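Local coordinates for arginyl-tRNA synthetase, putative (Plasmodium falciparum, PDB 5JLD), which probably catalyses the ATP-dependent attachment of L-arginine to its cognate tRNA, as a class I aminoacyl-tRNA synthetase, releasing AMP and diphosphate, at residues 519-522 and 523-526; 534-537 and 538-542. All coordinates share one frame; numbering follows the deposited sequence.

Contact 1 (519-522 and 523-526)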
# COMPACT_ATOMS: atom_id res chain seq x y z
N ILE A 519 6.01 4.11 18.82
CA ILE A 519 6.99 3.29 18.13
C ILE A 519 6.59 1.81 18.17
O ILE A 519 6.64 1.12 17.15
CB ILE A 519 8.37 3.46 18.74
CG1 ILE A 519 8.89 4.87 18.44
CG2 ILE A 519 9.32 2.40 18.21
CD1 ILE A 519 10.11 5.26 19.29
N LEU A 520 6.14 1.32 19.32
CA LEU A 520 5.80 -0.10 19.42
C LEU A 520 4.45 -0.45 18.76
O LEU A 520 4.11 -1.63 18.66
CB LEU A 520 5.80 -0.54 20.89
CG LEU A 520 7.16 -0.47 21.58
CD1 LEU A 520 7.00 -0.64 23.08
CD2 LEU A 520 8.14 -1.51 20.98
N LYS A 521 3.70 0.57 18.34
CA LYS A 521 2.45 0.31 17.60
C LYS A 521 2.67 -0.11 16.14
O LYS A 521 1.74 -0.56 15.48
CB LYS A 521 1.54 1.53 17.63
CG LYS A 521 0.92 1.87 18.99
CD LYS A 521 -0.09 3.00 18.83
CE LYS A 521 -0.76 3.35 20.14
NZ LYS A 521 -1.72 4.46 19.92
N PHE A 522 3.88 0.08 15.64
CA PHE A 522 4.22 -0.12 14.23
C PHE A 522 3.66 -1.45 13.65
O PHE A 522 2.99 -1.42 12.63
CB PHE A 522 5.75 -0.03 14.05
CG PHE A 522 6.21 0.16 12.62
CD1 PHE A 522 5.61 1.09 11.80
CD2 PHE A 522 7.26 -0.60 12.11
CE1 PHE A 522 6.04 1.27 10.49
CE2 PHE A 522 7.70 -0.42 10.81
CZ PHE A 522 7.09 0.52 9.98
N PRO A 523 3.85 -2.59 14.35
CA PRO A 523 3.29 -3.83 13.79
C PRO A 523 1.77 -3.84 13.60
O PRO A 523 1.29 -4.55 12.70
CB PRO A 523 3.71 -4.89 14.82
CG PRO A 523 4.95 -4.32 15.44
CD PRO A 523 4.65 -2.85 15.56
N ASP A 524 1.04 -3.07 14.42
CA ASP A 524 -0.42 -2.99 14.29
C ASP A 524 -0.81 -2.48 12.90
O ASP A 524 -1.81 -2.91 12.31
CB ASP A 524 -1.03 -2.07 15.36
CG ASP A 524 -0.72 -2.51 16.81
OD1 ASP A 524 -0.16 -3.60 17.06
OD2 ASP A 524 -1.06 -1.76 17.72
N ILE A 525 -0.01 -1.54 12.39
CA ILE A 525 -0.26 -0.94 11.08
C ILE A 525 -0.25 -2.02 9.99
O ILE A 525 -1.12 -2.06 9.12
CB ILE A 525 0.78 0.14 10.74
CG1 ILE A 525 0.81 1.24 11.82
CG2 ILE A 525 0.50 0.74 9.36
CD1 ILE A 525 -0.52 1.99 11.93
N PHE A 526 0.73 -2.92 10.07
CA PHE A 526 0.87 -3.97 9.07
C PHE A 526 -0.22 -5.01 9.26
O PHE A 526 -0.83 -5.47 8.27
CB PHE A 526 2.26 -4.59 9.16
CG PHE A 526 3.34 -3.63 8.78
CD1 PHE A 526 3.71 -3.48 7.46
CD2 PHE A 526 3.94 -2.84 9.75
CE1 PHE A 526 4.69 -2.56 7.10
CE2 PHE A 526 4.92 -1.92 9.40
CZ PHE A 526 5.30 -1.78 8.08
O HOH W 1 2.12 -3.66 17.82
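Where helix 510-520 gives way to helix 522-532, the chain passes through a tight turn in which Asp524 N donates to Lys521 O at 2.8 Å, with a bent N-H...O angle of 134°, and Ile525 N makes a weak bond to Phe522 O at 3.0 Å. Both bonds span three residues, one position less than in a regular alpha helix. Pro523 has no N-H and so cannot donate back to the preceding helix, which fits the break at this point; its CD packs 3.4 Å from Phe522 CB.

The two phenylalanines form the main apolar pair. With CG anti to the backbone N (chi1 -164°), Phe522 turns one ring face to the edge of Phe526, and the centroids lie 4.8 Å apart. The planes are almost perpendicular (89°), making a T-shaped stack; Phe526 CE2 comes within 3.3 Å of Phe522 CZ, off-centre toward the rim. Leu577, Leu580 and Cys581 of helix 564-584 also pack on Phe522, while Phe526 extends to Phe167.

On the polar side, a water donates to Leu520 O at 3.0 Å; its link to Asp524 OD1 is modelled too short, at 2.4 Å, and is doubtful in detail. The carboxylate of Asp524 is held mainly from the N-terminal part of the chain: Tyr37 and Tyr45 give their hydroxyls to OD2, and Thr11 N binds OD1. A buried acid thus gains several polar partners. Overall, this is a tight break between two consecutive helices, with a proline in the first turn of the second, set in the all-helical DALR anticodon-binding domain of arginyl-tRNA synthetases.

Contact 2 (534-537 and 538-542)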
# COMPACT_ATOMS: atom_id res chain seq x y z
N LEU A 534 -5.54 -0.40 3.51
CA LEU A 534 -5.66 1.05 3.62
C LEU A 534 -4.32 1.65 4.07
O LEU A 534 -4.05 1.76 5.28
CB LEU A 534 -6.80 1.44 4.57
CG LEU A 534 -8.16 0.84 4.19
CD1 LEU A 534 -9.20 1.03 5.30
CD2 LEU A 534 -8.65 1.41 2.87
N VAL A 535 -3.50 2.04 3.10
CA VAL A 535 -2.13 2.47 3.37
C VAL A 535 -2.06 3.89 3.93
O VAL A 535 -1.00 4.31 4.41
CB VAL A 535 -1.23 2.39 2.11
CG1 VAL A 535 -1.51 1.11 1.29
CG2 VAL A 535 -1.43 3.62 1.25
N HIS A 536 -3.17 4.63 3.85
CA HIS A 536 -3.16 5.97 4.45
C HIS A 536 -2.93 5.86 5.98
O HIS A 536 -2.30 6.75 6.58
CB HIS A 536 -4.46 6.75 4.13
CG HIS A 536 -5.67 6.27 4.86
ND1 HIS A 536 -6.51 5.28 4.36
CD2 HIS A 536 -6.22 6.66 6.04
CE1 HIS A 536 -7.50 5.08 5.21
NE2 HIS A 536 -7.35 5.91 6.23
N LYS A 537 -3.38 4.75 6.57
CA LYS A 537 -3.10 4.45 7.97
C LYS A 537 -1.60 4.50 8.26
O LYS A 537 -1.20 4.95 9.33
CB LYS A 537 -3.67 3.09 8.36
CG LYS A 537 -5.18 3.08 8.50
CD LYS A 537 -5.58 4.12 9.56
CE LYS A 537 -6.92 3.80 10.21
NZ LYS A 537 -7.25 4.80 11.26
N LEU A 538 -0.78 4.09 7.30
CA LEU A 538 0.67 4.15 7.47
C LEU A 538 1.12 5.62 7.44
O LEU A 538 1.87 6.07 8.31
CB LEU A 538 1.39 3.31 6.39
CG LEU A 538 2.92 3.29 6.32
CD1 LEU A 538 3.53 2.98 7.68
CD2 LEU A 538 3.40 2.25 5.27
N ALA A 539 0.62 6.39 6.47
CA ALA A 539 0.99 7.80 6.37
C ALA A 539 0.62 8.54 7.67
O ALA A 539 1.42 9.29 8.27
CB ALA A 539 0.29 8.44 5.17
N GLU A 540 -0.61 8.30 8.11
CA GLU A 540 -1.12 8.79 9.38
C GLU A 540 -0.12 8.45 10.50
O GLU A 540 0.33 9.32 11.25
CB GLU A 540 -2.45 8.14 9.69
CG GLU A 540 -3.70 8.90 9.43
CD GLU A 540 -4.85 8.26 10.20
OE1 GLU A 540 -4.63 7.87 11.37
OE2 GLU A 540 -5.96 8.12 9.63
N TYR A 541 0.24 7.17 10.56
CA TYR A 541 1.11 6.67 11.62
C TYR A 541 2.36 7.50 11.61
O TYR A 541 2.84 7.97 12.66
CB TYR A 541 1.44 5.19 11.39
CG TYR A 541 2.50 4.67 12.34
CD1 TYR A 541 2.15 4.20 13.60
CD2 TYR A 541 3.84 4.66 11.98
CE1 TYR A 541 3.10 3.72 14.47
CE2 TYR A 541 4.81 4.18 12.85
CZ TYR A 541 4.43 3.71 14.10
OH TYR A 541 5.37 3.23 14.99
N MET A 542 2.82 7.76 10.39
CA MET A 542 4.11 8.38 10.22
C MET A 542 4.00 9.79 10.71
O MET A 542 4.85 10.28 11.45
CB MET A 542 4.57 8.34 8.75
CG MET A 542 5.98 8.87 8.58
SD MET A 542 6.55 8.84 6.87
CE MET A 542 5.30 9.86 6.10
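Glu540 N donates to His536 O at 2.8 Å in an almost perfectly straight bond (178°), with the donor lying nearly along the C=O axis. It is one of the alpha-helical bonds, four residues apart, that establish the N-terminal turns of helix 536-556. Tyr541 N follows with a bond to Lys537 O at 2.9 Å. One residue earlier the pattern is less regular, because Val535 O serves two donors: Leu538 N at 2.9 Å, lying well above the carbonyl plane, and Ala539 N, weakly, at 3.3 Å. Such a shared acceptor fits a turn in which tighter, three-residue bonding passes into full alpha geometry.

Lys537 and Glu540 run alongside each other and point the same way, but their salt bridge is long, 3.9 Å from Lys537 NZ to Glu540 OE2, and lies toward the more exposed side of the helix. The lysine reaches it with a chain bent at chi2 (-58°). Its CG, set by the first torsion, lies over one face of the His536 ring, toward the rim. His536 extends beside Glu540 as well, its ring plane and the carboxylate 53° apart, and its ring also meets that of His456.

The buried side of the same turns packs against other helices. Val535 meets Leu453 of helix 436-453, and Ala539 and Met542 both touch Tyr450 there. Met542 reaches across to Leu578, Cys581 and Met582 of helix 564-584, whereas the ring of Tyr541 stacks on His518 and its hydroxyl is hydrogen-bonded to His518 O. At the edge of the imidazole, near its plane, Glu540 OE2 lies 3.9 Å from His536 CD2.

Overall arrangement
Contact 1 closes before contact 2 opens, and their centres lie 11 Å apart in one domain, the helical DALR region presumed to recognise the tRNA. Contact 1 joins helix 510-520 to helix 522-532, and contact 2 lies at the beginning of the next helix, 536-556. The two touch directly: Phe522 CD1 comes within 3.4 Å of Tyr541 CE2, and Ile525 CG2 within 3.9 Å of Leu538 CA. Successive helices therefore pack through residues near these chain turns. Helix 564-584 meets side chains from both contacts, so the break at contact 1 and the helix start at contact 2 face a common apolar interior, while contact 1 also ties this domain to the N-terminal part of the chain.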